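Local coordinates for protein mirolysin (Tannerella forsythia, PDB 7OD0) that probably cleaves peptide bonds as a zinc-dependent metalloprotease of the pappalysin family, here with a small benzothiadiazole amine and acetate bound beside the metal, at residues A168-G173 against M230-D235. Sequence-based numbering, arbitrary orientation.
With ZN (zinc ion), chain J; V7Q (2,1,3-benzothiadiazol-4-ylmethanamine), chain G; ACT (acetate ion), chain I.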
# COMPACT_ATOMS: atom_id res chain seq x y z
N ALA A 168 -0.70 -1.77 4.23
CA ALA A 168 -0.60 -2.17 2.81
C ALA A 168 -1.21 -1.08 1.93
O ALA A 168 -0.61 -0.76 0.90
CB ALA A 168 -1.28 -3.50 2.60
N THR A 169 -2.36 -0.50 2.32
CA THR A 169 -3.00 0.62 1.56
C THR A 169 -1.99 1.77 1.42
O THR A 169 -1.78 2.26 0.30
CB THR A 169 -4.28 1.11 2.24
OG1 THR A 169 -5.20 0.02 2.27
CG2 THR A 169 -4.91 2.31 1.52
N HIS A 170 -1.37 2.17 2.54
CA HIS A 170 -0.36 3.27 2.60
C HIS A 170 0.83 2.92 1.68
O HIS A 170 1.25 3.79 0.89
CB HIS A 170 -0.00 3.50 4.08
CG HIS A 170 1.10 4.47 4.37
ND1 HIS A 170 0.85 5.71 4.95
CD2 HIS A 170 2.44 4.37 4.25
CE1 HIS A 170 1.99 6.35 5.12
NE2 HIS A 170 2.99 5.53 4.73
N GLU A 171 1.38 1.71 1.80
CA GLU A 171 2.56 1.26 1.03
C GLU A 171 2.21 1.15 -0.46
O GLU A 171 3.04 1.52 -1.32
CB GLU A 171 3.10 -0.08 1.54
CG GLU A 171 3.66 -0.04 2.96
CD GLU A 171 4.62 1.09 3.31
OE1 GLU A 171 5.21 1.71 2.38
OE2 GLU A 171 4.80 1.33 4.54
N VAL A 172 1.05 0.61 -0.80
CA VAL A 172 0.65 0.57 -2.23
C VAL A 172 0.53 2.02 -2.73
O VAL A 172 1.00 2.28 -3.86
CB VAL A 172 -0.59 -0.30 -2.44
CG1 VAL A 172 -1.14 -0.15 -3.84
CG2 VAL A 172 -0.28 -1.75 -2.11
N GLY A 173 0.04 2.94 -1.89
CA GLY A 173 0.07 4.39 -2.17
C GLY A 173 1.45 4.88 -2.64
O GLY A 173 1.53 5.52 -3.69
N MET A 230 -2.20 8.35 3.59
CA MET A 230 -0.76 8.70 3.48
C MET A 230 -0.31 9.52 4.71
O MET A 230 0.77 10.11 4.65
CB MET A 230 -0.51 9.48 2.18
CG MET A 230 -0.93 8.72 0.96
SD MET A 230 -0.40 6.98 0.93
CE MET A 230 1.38 7.17 1.00
N ASP A 231 -1.08 9.53 5.80
CA ASP A 231 -0.60 10.05 7.10
C ASP A 231 -0.10 8.85 7.92
O ASP A 231 -0.05 7.72 7.37
CB ASP A 231 -1.66 10.90 7.80
CG ASP A 231 -1.04 11.97 8.68
OD1 ASP A 231 0.14 11.81 9.07
OD2 ASP A 231 -1.75 12.93 9.02
N TYR A 232 0.28 9.07 9.17
CA TYR A 232 0.83 7.99 10.03
C TYR A 232 -0.17 7.63 11.15
O TYR A 232 0.24 7.11 12.21
CB TYR A 232 2.18 8.45 10.57
CG TYR A 232 3.39 8.14 9.72
CD1 TYR A 232 3.36 7.23 8.67
CD2 TYR A 232 4.61 8.68 10.08
CE1 TYR A 232 4.51 6.91 7.98
CE2 TYR A 232 5.76 8.41 9.36
CZ TYR A 232 5.72 7.50 8.32
OH TYR A 232 6.86 7.19 7.64
N THR A 233 -1.45 7.86 10.92
CA THR A 233 -2.49 7.66 11.96
C THR A 233 -2.85 6.17 12.05
O THR A 233 -2.46 5.40 11.19
CB THR A 233 -3.72 8.54 11.70
OG1 THR A 233 -4.06 8.43 10.32
CG2 THR A 233 -3.45 10.00 12.01
N TYR A 234 -3.54 5.80 13.12
CA TYR A 234 -4.05 4.44 13.38
C TYR A 234 -4.95 4.00 12.22
O TYR A 234 -5.68 4.87 11.66
CB TYR A 234 -4.82 4.44 14.69
CG TYR A 234 -4.00 4.50 15.96
CD1 TYR A 234 -2.63 4.32 15.97
CD2 TYR A 234 -4.64 4.68 17.18
CE1 TYR A 234 -1.91 4.32 17.16
CE2 TYR A 234 -3.94 4.68 18.37
CZ TYR A 234 -2.57 4.50 18.36
OH TYR A 234 -1.92 4.53 19.56
N ASP A 235 -4.93 2.71 11.91
CA ASP A 235 -5.69 2.11 10.78
C ASP A 235 -7.18 2.52 10.84
O ASP A 235 -7.73 2.82 9.76
CB ASP A 235 -5.58 0.59 10.76
CG ASP A 235 -4.26 0.03 10.26
OD1 ASP A 235 -3.23 0.76 10.35
OD2 ASP A 235 -4.26 -1.14 9.83
ZN ZN J . 4.85 6.17 4.28
N1 V7Q G . -0.71 4.31 9.13
C1 V7Q G . 0.04 3.86 7.94
C2 V7Q G . 1.50 3.57 8.18
C3 V7Q G . 2.25 2.83 7.26
C4 V7Q G . 3.60 2.58 7.43
C5 V7Q G . 4.28 3.03 8.52
C6 V7Q G . 3.56 3.78 9.48
N2 V7Q G . 4.05 4.30 10.63
S1 V7Q G . 2.76 4.84 11.43
N3 V7Q G . 1.61 4.75 10.30
C7 V7Q G . 2.16 4.04 9.29
C ACT I . 6.83 4.53 4.96
O ACT I . 6.48 5.60 5.46
OXT ACT I . 6.07 3.56 4.86
CH3 ACT I . 8.25 4.40 4.38
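H170 and M230 mark the closest backbone approach, with their CA atoms 5.5 Å apart. The 168-173 segment lies within helix 166-175. The 230-235 segment is an irregular loop that passes beside the zinc site. The two meet mainly through the side chains of H170 and M230. The H170 ring lies between M230 and the ligand. With CG anti to the backbone N (chi1 174°), the imidazole reaches out from the helix to the zinc. Its NE2 binds the metal at 2.0 Å. M230 bends at chi2 and chi3, which brings its methyl over one face of the ring. M230 CE sits 4.2 Å from the centroid of the H170 ring, almost on the normal, a CH-pi contact. Over the opposite face, V7Q C3 lies nearer the ring's border than its centre, 3.4 Å from H170 CD2. H170 ND1 donates to the carbonyl of Y229, which should fix the rotation of the ring. M230 SD also rests on the helix backbone, 4.1 Å from G173 CA. The helix carries an HExxH pattern, and H174 and H180 complete the protein ligands of the zinc. This fits a metzincin-type site followed by a Met-turn, in which M230 is probably the methionine below the metal. Y232 reaches the same site from the loop. Its OH donates to acetate O at 2.7 Å, and that oxygen also binds the zinc. The benzothiadiazole lies over one face of the Y232 ring, with Y232 CD1 3.4 Å from V7Q N3. E171 comes to the acetate from the helix, its OE2 2.6 Å from acetate OXT. The D231 side chain starts away from the helix. Its OD1 accepts from Y232 N, and N205 N and Q201 NE2 also hydrogen-bond the carboxylate.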